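N-acetyltransferase family protein (Bacillus anthracis, PDB 3LNB) probably transfers the acetyl group of acetyl-coenzyme A to arylamine nitrogens and inactivates the antibiotic sulfamethoxazole. Local coordinates at residues Thr33-Glu38 with Asn103-Tyr108; Leu71-Gly76 with Val237-Lys242; Lys79-Asn84 with Gln229-Ile234. The protein carries 1 engineered substitution. All coordinates share one frame; numbering follows the deposited sequence.

Overall arrangement
The three contacts have their centres about 15 to 17 Å from the centre of the chain and bring helices and loops of the arylamine N-acetyltransferase (NAT) fold together. Interaction 1 is the buried one, a purely apolar meeting of helices 34-42 and 99-112. Interactions 2 and 3 are partly buried and both use helix 228-240: interaction 2 sets its C-terminal end against the short helix 71-75 through aliphatic side chains, whereas interaction 3 joins an earlier turn to the loop before helix 83-92 and adds an amide hydrogen bond and a bridging water. Interactions 1 and 3 touch, Leu35 CD1 lying 3.6 Å from Lys83 CG. Interaction 2 is nearest the bound coenzyme A.

Interaction 1: residues Thr33-Glu38 with Asn103-Tyr108; sequences TNLQKE and NSLLYY. With FMT (formic acid), chain D.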
loop_
_atom_site.group_PDB
_atom_site.type_symbol
_atom_site.label_atom_id
_atom_site.label_comp_id
_atom_site.label_asym_id
_atom_site.label_seq_id
_atom_site.Cartn_x
_atom_site.Cartn_y
_atom_site.Cartn_z
ATOM N N THR A 33 -15.787 -14.152 9.048
ATOM C CA THR A 33 -16.406 -13.961 7.740
ATOM C C THR A 33 -15.543 -14.669 6.687
ATOM O O THR A 33 -14.429 -15.107 6.976
ATOM C CB THR A 33 -16.461 -12.476 7.367
ATOM O OG1 THR A 33 -15.125 -11.997 7.195
ATOM C CG2 THR A 33 -17.147 -11.662 8.463
ATOM N N ASN A 34 -16.059 -14.773 5.465
ATOM C CA ASN A 34 -15.308 -15.403 4.393
ATOM C C ASN A 34 -14.031 -14.608 4.155
ATOM O O ASN A 34 -12.948 -15.181 4.012
ATOM C CB ASN A 34 -16.131 -15.446 3.102
ATOM C CG ASN A 34 -15.383 -16.104 1.961
ATOM O OD1 ASN A 34 -14.484 -15.506 1.354
ATOM N ND2 ASN A 34 -15.734 -17.352 1.671
ATOM N N LEU A 35 -14.165 -13.285 4.119
ATOM C CA LEU A 35 -13.022 -12.406 3.905
ATOM C C LEU A 35 -11.957 -12.648 4.977
ATOM O O LEU A 35 -10.778 -12.781 4.659
ATOM C CB LEU A 35 -13.463 -10.936 3.931
ATOM C CG LEU A 35 -12.425 -9.864 3.547
ATOM C CD1 LEU A 35 -13.119 -8.518 3.405
ATOM C CD2 LEU A 35 -11.331 -9.769 4.594
ATOM N N GLN A 36 -12.368 -12.691 6.242
ATOM C CA GLN A 36 -11.426 -12.921 7.331
ATOM C C GLN A 36 -10.692 -14.245 7.152
ATOM O O GLN A 36 -9.475 -14.318 7.308
ATOM C CB GLN A 36 -12.147 -12.923 8.683
ATOM C CG GLN A 36 -12.534 -11.540 9.202
ATOM C CD GLN A 36 -13.159 -11.594 10.589
ATOM O OE1 GLN A 36 -14.179 -12.246 10.796
ATOM N NE2 GLN A 36 -12.542 -10.905 11.545
ATOM N N LYS A 37 -11.444 -15.291 6.828
ATOM C CA LYS A 37 -10.869 -16.612 6.624
ATOM C C LYS A 37 -9.848 -16.583 5.495
ATOM O O LYS A 37 -8.744 -17.091 5.647
ATOM C CB LYS A 37 -11.968 -17.626 6.297
ATOM C CG LYS A 37 -13.011 -17.792 7.398
ATOM C CD LYS A 37 -14.072 -18.805 6.977
ATOM C CE LYS A 37 -15.215 -18.872 7.975
ATOM N NZ LYS A 37 -16.278 -19.800 7.491
ATOM N N GLU A 38 -10.221 -15.985 4.364
ATOM C CA GLU A 38 -9.314 -15.907 3.222
ATOM C C GLU A 38 -8.128 -15.008 3.525
ATOM O O GLU A 38 -7.006 -15.262 3.078
ATOM C CB GLU A 38 -10.036 -15.367 1.985
ATOM C CG GLU A 38 -11.113 -16.276 1.403
ATOM C CD GLU A 38 -10.572 -17.622 0.940
ATOM O OE1 GLU A 38 -9.484 -17.665 0.330
ATOM O OE2 GLU A 38 -11.248 -18.643 1.176
ATOM N N ASN A 103 -5.216 -1.047 0.639
ATOM C CA ASN A 103 -5.842 -0.439 1.806
ATOM C C ASN A 103 -7.358 -0.582 1.870
ATOM O O ASN A 103 -7.934 -0.510 2.947
ATOM C CB ASN A 103 -5.440 1.031 1.933
ATOM C CG ASN A 103 -4.011 1.194 2.435
ATOM O OD1 ASN A 103 -3.516 0.369 3.207
ATOM N ND2 ASN A 103 -3.351 2.263 2.014
ATOM N N SER A 104 -8.007 -0.770 0.727
ATOM C CA SER A 104 -9.449 -0.967 0.741
ATOM C C SER A 104 -9.698 -2.353 1.340
ATOM O O SER A 104 -10.596 -2.534 2.159
ATOM C CB SER A 104 -10.032 -0.897 -0.675
ATOM O OG SER A 104 -10.208 0.445 -1.096
ATOM N N LEU A 105 -8.887 -3.323 0.934
ATOM C CA LEU A 105 -9.011 -4.682 1.449
ATOM C C LEU A 105 -8.763 -4.696 2.948
ATOM O O LEU A 105 -9.552 -5.253 3.714
ATOM C CB LEU A 105 -8.015 -5.617 0.762
ATOM C CG LEU A 105 -7.994 -7.049 1.310
ATOM C CD1 LEU A 105 -9.357 -7.714 1.104
ATOM C CD2 LEU A 105 -6.910 -7.838 0.613
ATOM N N LEU A 106 -7.660 -4.083 3.367
ATOM C CA LEU A 106 -7.329 -4.027 4.784
ATOM C C LEU A 106 -8.457 -3.330 5.547
ATOM O O LEU A 106 -8.769 -3.701 6.677
ATOM C CB LEU A 106 -6.009 -3.279 5.000
ATOM C CG LEU A 106 -5.578 -3.078 6.458
ATOM C CD1 LEU A 106 -5.491 -4.426 7.160
ATOM C CD2 LEU A 106 -4.231 -2.375 6.505
ATOM N N TYR A 107 -9.060 -2.320 4.930
ATOM C CA TYR A 107 -10.158 -1.601 5.567
ATOM C C TYR A 107 -11.271 -2.595 5.895
ATOM O O TYR A 107 -11.713 -2.693 7.041
ATOM C CB TYR A 107 -10.710 -0.510 4.640
ATOM C CG TYR A 107 -12.100 -0.040 5.023
ATOM C CD1 TYR A 107 -12.299 0.838 6.091
ATOM C CD2 TYR A 107 -13.224 -0.531 4.358
ATOM C CE1 TYR A 107 -13.588 1.211 6.494
ATOM C CE2 TYR A 107 -14.517 -0.167 4.749
ATOM C CZ TYR A 107 -14.692 0.700 5.821
ATOM O OH TYR A 107 -15.968 1.003 6.240
ATOM N N TYR A 108 -11.724 -3.326 4.882
ATOM C CA TYR A 108 -12.784 -4.303 5.081
ATOM C C TYR A 108 -12.400 -5.306 6.158
ATOM O O TYR A 108 -13.208 -5.625 7.027
ATOM C CB TYR A 108 -13.099 -5.042 3.774
ATOM C CG TYR A 108 -13.876 -4.209 2.781
ATOM C CD1 TYR A 108 -15.085 -3.616 3.142
ATOM C CD2 TYR A 108 -13.407 -4.008 1.485
ATOM C CE1 TYR A 108 -15.816 -2.840 2.236
ATOM C CE2 TYR A 108 -14.128 -3.229 0.567
ATOM C CZ TYR A 108 -15.331 -2.652 0.952
ATOM O OH TYR A 108 -16.064 -1.897 0.057
HETATM C C FMT D . -11.989 -10.266 15.209
HETATM O O1 FMT D . -12.284 -11.121 14.398
HETATM O O2 FMT D . -10.698 -9.978 15.450
#
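Leu35 meets Tyr108 and Leu105 in a wholly apolar contact between two helices. Its CD1 methyl comes to 3.5 Å from Tyr108 CB, and the two side chains cross at about a right angle. The methyl therefore meets the root of the tyrosine, standing oblique to the ring, while the hydroxyl lies further off and is hydrogen-bonded to Glu228 OE2. Leu105 approaches more loosely, its CD1 4.5 Å from Leu35 CG. With CG of Leu35 trans to the main-chain nitrogen (chi1 -172°), the branch extends toward helix 99-112, where Phe109 and Asp112 also touch it; Val87 and the aliphatic part of Lys83, both of helix 83-92, add further apolar cover.

The helix carrying Leu35 begins with a capping box. Thr33, the N-cap, accepts from Gln36 N through OG1 at 3.0 Å, and Gln36 OE1 in return accepts from Thr33 N, also at 3.0 Å. That second bond reaches OE1 on a lone pair in the carbonyl plane, with an N-H...O angle of 162°. Thr33 OG1 has another hydrogen-bond partner in Asp112 OD2, which links the start of this helix to helix 99-112.

The other end of the Gln36 amide is held as well. Its NE2 donates to O1 of a formic acid molecule at 2.9 Å, with a bent N-H...O angle of 140°. The formic acid, probably from the crystallisation liquor, is also hydrogen-bonded to Ile50 N.

Interaction 2: residues Leu71-Gly76 with Val237-Lys242; sequences LDIMAG and VIVEHK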
loop_
_atom_site.group_PDB
_atom_site.type_symbol
_atom_site.label_atom_id
_atom_site.label_comp_id
_atom_site.label_asym_id
_atom_site.label_seq_id
_atom_site.Cartn_x
_atom_site.Cartn_y
_atom_site.Cartn_z
ATOM N N LEU A 71 -0.396 -4.386 -12.668
ATOM C CA LEU A 71 -0.516 -5.253 -13.837
ATOM C C LEU A 71 -1.882 -5.271 -14.535
ATOM O O LEU A 71 -1.945 -5.498 -15.743
ATOM C CB LEU A 71 -0.091 -6.682 -13.479
ATOM C CG LEU A 71 1.281 -6.805 -12.800
ATOM C CD1 LEU A 71 1.614 -8.279 -12.632
ATOM C CD2 LEU A 71 2.367 -6.114 -13.630
ATOM N N ASP A 72 -2.964 -5.045 -13.796
ATOM C CA ASP A 72 -4.288 -5.028 -14.422
ATOM C C ASP A 72 -4.410 -3.786 -15.293
ATOM O O ASP A 72 -5.028 -3.819 -16.361
ATOM C CB ASP A 72 -5.402 -5.036 -13.370
ATOM C CG ASP A 72 -5.713 -6.434 -12.857
ATOM O OD1 ASP A 72 -5.139 -7.413 -13.379
ATOM O OD2 ASP A 72 -6.537 -6.557 -11.931
ATOM N N ILE A 73 -3.822 -2.688 -14.823
ATOM C CA ILE A 73 -3.832 -1.440 -15.574
ATOM C C ILE A 73 -3.063 -1.694 -16.866
ATOM O O ILE A 73 -3.498 -1.299 -17.942
ATOM C CB ILE A 73 -3.145 -0.289 -14.777
ATOM C CG1 ILE A 73 -3.953 0.015 -13.511
ATOM C CG2 ILE A 73 -3.010 0.950 -15.648
ATOM C CD1 ILE A 73 -3.373 1.115 -12.645
ATOM N N MET A 74 -1.922 -2.365 -16.752
ATOM C CA MET A 74 -1.104 -2.681 -17.919
ATOM C C MET A 74 -1.836 -3.629 -18.880
ATOM O O MET A 74 -1.794 -3.450 -20.097
ATOM C CB MET A 74 0.213 -3.329 -17.479
ATOM C CG MET A 74 1.112 -2.420 -16.650
ATOM S SD MET A 74 1.748 -1.030 -17.610
ATOM C CE MET A 74 0.531 0.219 -17.312
ATOM N N ALA A 75 -2.513 -4.632 -18.329
ATOM C CA ALA A 75 -3.229 -5.605 -19.151
ATOM C C ALA A 75 -4.622 -5.152 -19.582
ATOM O O ALA A 75 -5.259 -5.801 -20.413
ATOM C CB ALA A 75 -3.331 -6.932 -18.408
ATOM N N GLY A 76 -5.103 -4.048 -19.021
ATOM C CA GLY A 76 -6.432 -3.569 -19.376
ATOM C C GLY A 76 -7.526 -4.492 -18.859
ATOM O O GLY A 76 -8.476 -4.815 -19.580
ATOM N N VAL A 237 -8.762 7.696 -12.219
ATOM C CA VAL A 237 -7.796 8.774 -12.425
ATOM C C VAL A 237 -6.376 8.224 -12.568
ATOM O O VAL A 237 -5.556 8.766 -13.304
ATOM C CB VAL A 237 -7.806 9.782 -11.247
ATOM C CG1 VAL A 237 -6.729 10.842 -11.458
ATOM C CG2 VAL A 237 -9.168 10.438 -11.131
ATOM N N ILE A 238 -6.088 7.145 -11.849
ATOM C CA ILE A 238 -4.776 6.523 -11.904
ATOM C C ILE A 238 -4.619 5.749 -13.215
ATOM O O ILE A 238 -3.512 5.597 -13.745
ATOM C CB ILE A 238 -4.588 5.602 -10.686
ATOM C CG1 ILE A 238 -4.365 6.469 -9.439
ATOM C CG2 ILE A 238 -3.448 4.632 -10.919
ATOM C CD1 ILE A 238 -4.177 5.680 -8.163
ATOM N N VAL A 239 -5.743 5.276 -13.736
ATOM C CA VAL A 239 -5.765 4.547 -14.992
ATOM C C VAL A 239 -5.667 5.490 -16.195
ATOM O O VAL A 239 -5.057 5.141 -17.205
ATOM C CB VAL A 239 -7.073 3.731 -15.149
ATOM C CG1 VAL A 239 -7.133 3.103 -16.543
ATOM C CG2 VAL A 239 -7.151 2.655 -14.088
ATOM N N GLU A 240 -6.235 6.691 -16.087
ATOM C CA GLU A 240 -6.234 7.623 -17.222
ATOM C C GLU A 240 -5.483 8.962 -17.139
ATOM O O GLU A 240 -5.190 9.560 -18.177
ATOM C CB GLU A 240 -7.682 7.910 -17.623
ATOM C CG GLU A 240 -8.372 8.934 -16.720
ATOM C CD GLU A 240 -9.840 9.103 -17.059
ATOM O OE1 GLU A 240 -10.163 9.173 -18.263
ATOM O OE2 GLU A 240 -10.672 9.173 -16.125
ATOM N N HIS A 241 -5.160 9.451 -15.946
ATOM C CA HIS A 241 -4.471 10.746 -15.847
ATOM C C HIS A 241 -3.145 10.733 -16.612
ATOM O O HIS A 241 -2.362 9.791 -16.497
ATOM C CB HIS A 241 -4.223 11.114 -14.380
ATOM C CG HIS A 241 -3.884 12.559 -14.156
ATOM N ND1 HIS A 241 -2.721 13.137 -14.624
ATOM C CD2 HIS A 241 -4.548 13.537 -13.491
ATOM C CE1 HIS A 241 -2.681 14.406 -14.252
ATOM N NE2 HIS A 241 -3.778 14.674 -13.563
ATOM N N LYS A 242 -2.905 11.779 -17.398
ATOM C CA LYS A 242 -1.674 11.886 -18.188
ATOM C C LYS A 242 -0.433 11.884 -17.305
ATOM O O LYS A 242 0.633 11.445 -17.732
ATOM C CB LYS A 242 -1.691 13.166 -19.027
ATOM C CG LYS A 242 -2.822 13.218 -20.040
ATOM C CD LYS A 242 -2.597 12.227 -21.172
ATOM C CE LYS A 242 -1.393 12.624 -22.024
ATOM N NZ LYS A 242 -1.640 13.905 -22.766
#
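Ile73 projects CG1 trans to its carbonyl carbon (chi1 -65°) and continues in an extended line to CD1 (chi2 180°), which carries the branch toward Ile238 and Val239. In Ile238 the CG2 methyl is opposite the main-chain nitrogen across the first torsion and faces this branch, while the CG1 arm leads away from helix 71-75. The CD1 methyl of Ile73 approaches Ile238 CG2 to 3.9 Å, and the two side chains cross near a right angle. Further back on the same branch, Ile73 CG1 lies 4.2 Å from Val239 CG2, at a more slanting crossing.

The backbones are closest at this point, with the CA atoms of Ile73 and Val239 6.3 Å apart. Helix 71-75 ends in a Schellman motif, in which Gly76 adopts a positive phi of 69° and serves as the C-prime residue; Thr77 N returns to Asp72 O. Helix 228-240 ends close by, His241 being the first residue to leave helical geometry.

Tyr100 of helix 99-112 packs against both Ile73 and Ile238, and Leu98 touches Ile73. The side chain of Ile238 lies about 5 Å from the bound coenzyme A.

Interaction 3: residues Lys79-Asn84 with Gln229-Ile234; sequences KNISKN and QKVNNI
Asn232 and Ile81 lie side by side and run in opposite directions, an orientation that turns the amide of Asn232 toward the backbone of the loop before helix 83-92. Its OD1 accepts from Ile81 N at 2.6 Å, a short bond with an N-H...O angle of 160°. The donor lies in the carbonyl plane, and the C=O...N angle of 155° is more nearly head-on than a lone-pair direction would give. The same oxygen rests against carbon: Asn80 CA is 3.4 Å from Asn232 OD1, so the amide is seated on the Asn80-Ile81 junction.

The nitrogen of this amide works through a water. One water accepts from Asn232 ND2 at 3.0 Å and from Asn80 ND2 at 2.9 Å, and donates to Ile81 O, 2.6 Å from the water oxygen. Asn80 has CG between its main-chain nitrogen and carbonyl carbon (chi1 45°), a torsion that brings its amide round to this water. The two ends of the Asn232 amide thus grip the N-H and, through the water, the C=O of the single residue Ile81, which should fix the rotation of the amide and identify its oxygen and nitrogen.

Beside this polar patch, Ile81 meets Val231 at about a right angle. Ile81 CG1 is 4.0 Å from Val231 CG1, and that same valine methyl lies about as near to CB and CG2 of the isoleucine. Tyr100 and Ser104 of helix 99-112 touch Ile81 and Val231 respectively.

Just beyond, the extended run 80-82, held by Asn232 to helix 228-240 of the arylamine N-acetyltransferase fold, leads into an N-cap: Ser82 OG accepts from Asn85 N and so starts helix 83-92.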
loop_
_atom_site.group_PDB
_atom_site.type_symbol
_atom_site.label_atom_id
_atom_site.label_comp_id
_atom_site.label_asym_id
_atom_site.label_seq_id
_atom_site.Cartn_x
_atom_site.Cartn_y
_atom_site.Cartn_z
ATOM N N LYS A 79 -11.315 -3.891 -12.865
ATOM C CA LYS A 79 -12.691 -3.972 -12.381
ATOM C C LYS A 79 -12.883 -2.901 -11.320
ATOM O O LYS A 79 -11.912 -2.349 -10.791
ATOM C CB LYS A 79 -12.973 -5.332 -11.738
ATOM C CG LYS A 79 -13.089 -6.485 -12.704
ATOM C CD LYS A 79 -13.433 -7.789 -11.985
ATOM C CE LYS A 79 -14.859 -7.784 -11.467
ATOM N NZ LYS A 79 -15.375 -9.164 -11.270
ATOM N N ASN A 80 -14.137 -2.601 -11.005
ATOM C CA ASN A 80 -14.415 -1.618 -9.971
ATOM C C ASN A 80 -14.029 -2.267 -8.652
ATOM O O ASN A 80 -13.975 -3.496 -8.539
ATOM C CB ASN A 80 -15.898 -1.248 -9.959
ATOM C CG ASN A 80 -16.795 -2.458 -10.062
ATOM O OD1 ASN A 80 -16.816 -3.134 -11.086
ATOM N ND2 ASN A 80 -17.543 -2.742 -8.997
ATOM N N ILE A 81 -13.763 -1.435 -7.655
ATOM C CA ILE A 81 -13.368 -1.914 -6.346
ATOM C C ILE A 81 -14.583 -2.267 -5.490
ATOM O O ILE A 81 -15.545 -1.504 -5.415
ATOM C CB ILE A 81 -12.538 -0.836 -5.614
ATOM C CG1 ILE A 81 -11.410 -0.340 -6.527
ATOM C CG2 ILE A 81 -11.984 -1.396 -4.315
ATOM C CD1 ILE A 81 -10.410 -1.396 -6.918
ATOM N N SER A 82 -14.524 -3.438 -4.860
ATOM C CA SER A 82 -15.576 -3.921 -3.976
ATOM C C SER A 82 -14.950 -4.996 -3.092
ATOM O O SER A 82 -13.919 -5.576 -3.448
ATOM C CB SER A 82 -16.736 -4.525 -4.772
ATOM O OG SER A 82 -16.427 -5.838 -5.202
ATOM N N LYS A 83 -15.567 -5.255 -1.941
ATOM C CA LYS A 83 -15.054 -6.264 -1.020
ATOM C C LYS A 83 -14.818 -7.578 -1.761
ATOM O O LYS A 83 -13.709 -8.122 -1.763
ATOM C CB LYS A 83 -16.046 -6.497 0.128
ATOM C CG LYS A 83 -15.657 -7.659 1.042
ATOM C CD LYS A 83 -16.722 -7.953 2.088
ATOM C CE LYS A 83 -16.834 -6.832 3.095
ATOM N NZ LYS A 83 -17.976 -7.057 4.029
ATOM N N ASN A 84 -15.869 -8.077 -2.400
ATOM C CA ASN A 84 -15.792 -9.320 -3.137
ATOM C C ASN A 84 -14.689 -9.332 -4.193
ATOM O O ASN A 84 -13.925 -10.290 -4.273
ATOM C CB ASN A 84 -17.131 -9.621 -3.810
ATOM C CG ASN A 84 -17.008 -10.681 -4.863
ATOM O OD1 ASN A 84 -16.972 -11.875 -4.558
ATOM N ND2 ASN A 84 -16.898 -10.257 -6.118
ATOM N N GLN A 229 -17.360 4.608 -4.139
ATOM C CA GLN A 229 -17.483 5.343 -5.390
ATOM C C GLN A 229 -16.259 6.239 -5.592
ATOM O O GLN A 229 -15.691 6.285 -6.681
ATOM C CB GLN A 229 -18.758 6.187 -5.404
ATOM C CG GLN A 229 -19.300 6.400 -6.809
ATOM C CD GLN A 229 -20.663 7.055 -6.827
ATOM O OE1 GLN A 229 -21.498 6.813 -5.945
ATOM N NE2 GLN A 229 -20.911 7.874 -7.845
ATOM N N LYS A 230 -15.854 6.944 -4.540
ATOM C CA LYS A 230 -14.685 7.822 -4.613
ATOM C C LYS A 230 -13.453 6.971 -4.891
ATOM O O LYS A 230 -12.600 7.341 -5.692
ATOM C CB LYS A 230 -14.501 8.585 -3.295
ATOM C CG LYS A 230 -13.158 9.308 -3.154
ATOM C CD LYS A 230 -12.965 10.429 -4.179
ATOM C CE LYS A 230 -11.629 11.136 -3.959
ATOM N NZ LYS A 230 -11.369 12.226 -4.945
ATOM N N VAL A 231 -13.364 5.829 -4.217
ATOM C CA VAL A 231 -12.242 4.928 -4.422
ATOM C C VAL A 231 -12.231 4.458 -5.877
ATOM O O VAL A 231 -11.167 4.272 -6.457
ATOM C CB VAL A 231 -12.310 3.723 -3.458
ATOM C CG1 VAL A 231 -11.306 2.659 -3.861
ATOM C CG2 VAL A 231 -12.000 4.193 -2.046
ATOM N N ASN A 232 -13.411 4.279 -6.473
ATOM C CA ASN A 232 -13.471 3.870 -7.876
ATOM C C ASN A 232 -13.069 5.039 -8.764
ATOM O O ASN A 232 -12.516 4.838 -9.847
ATOM C CB ASN A 232 -14.872 3.404 -8.272
ATOM C CG ASN A 232 -15.217 2.050 -7.699
ATOM O OD1 ASN A 232 -14.482 1.083 -7.878
ATOM N ND2 ASN A 232 -16.338 1.976 -7.000
ATOM N N ASN A 233 -13.344 6.261 -8.309
ATOM C CA ASN A 233 -12.979 7.445 -9.088
ATOM C C ASN A 233 -11.456 7.581 -9.034
ATOM O O ASN A 233 -10.820 7.925 -10.023
ATOM C CB ASN A 233 -13.629 8.714 -8.512
ATOM C CG ASN A 233 -13.453 9.933 -9.426
ATOM O OD1 ASN A 233 -14.073 10.025 -10.494
ATOM N ND2 ASN A 233 -12.599 10.866 -9.017
ATOM N N ILE A 234 -10.882 7.304 -7.869
ATOM C CA ILE A 234 -9.440 7.383 -7.700
ATOM C C ILE A 234 -8.774 6.376 -8.635
ATOM O O ILE A 234 -7.762 6.677 -9.266
ATOM C CB ILE A 234 -9.025 7.090 -6.232
ATOM C CG1 ILE A 234 -9.533 8.205 -5.313
ATOM C CG2 ILE A 234 -7.507 6.980 -6.124
ATOM C CD1 ILE A 234 -9.219 7.998 -3.827
HETATM O O HOH W 1 -17.564 -0.803 -6.856
#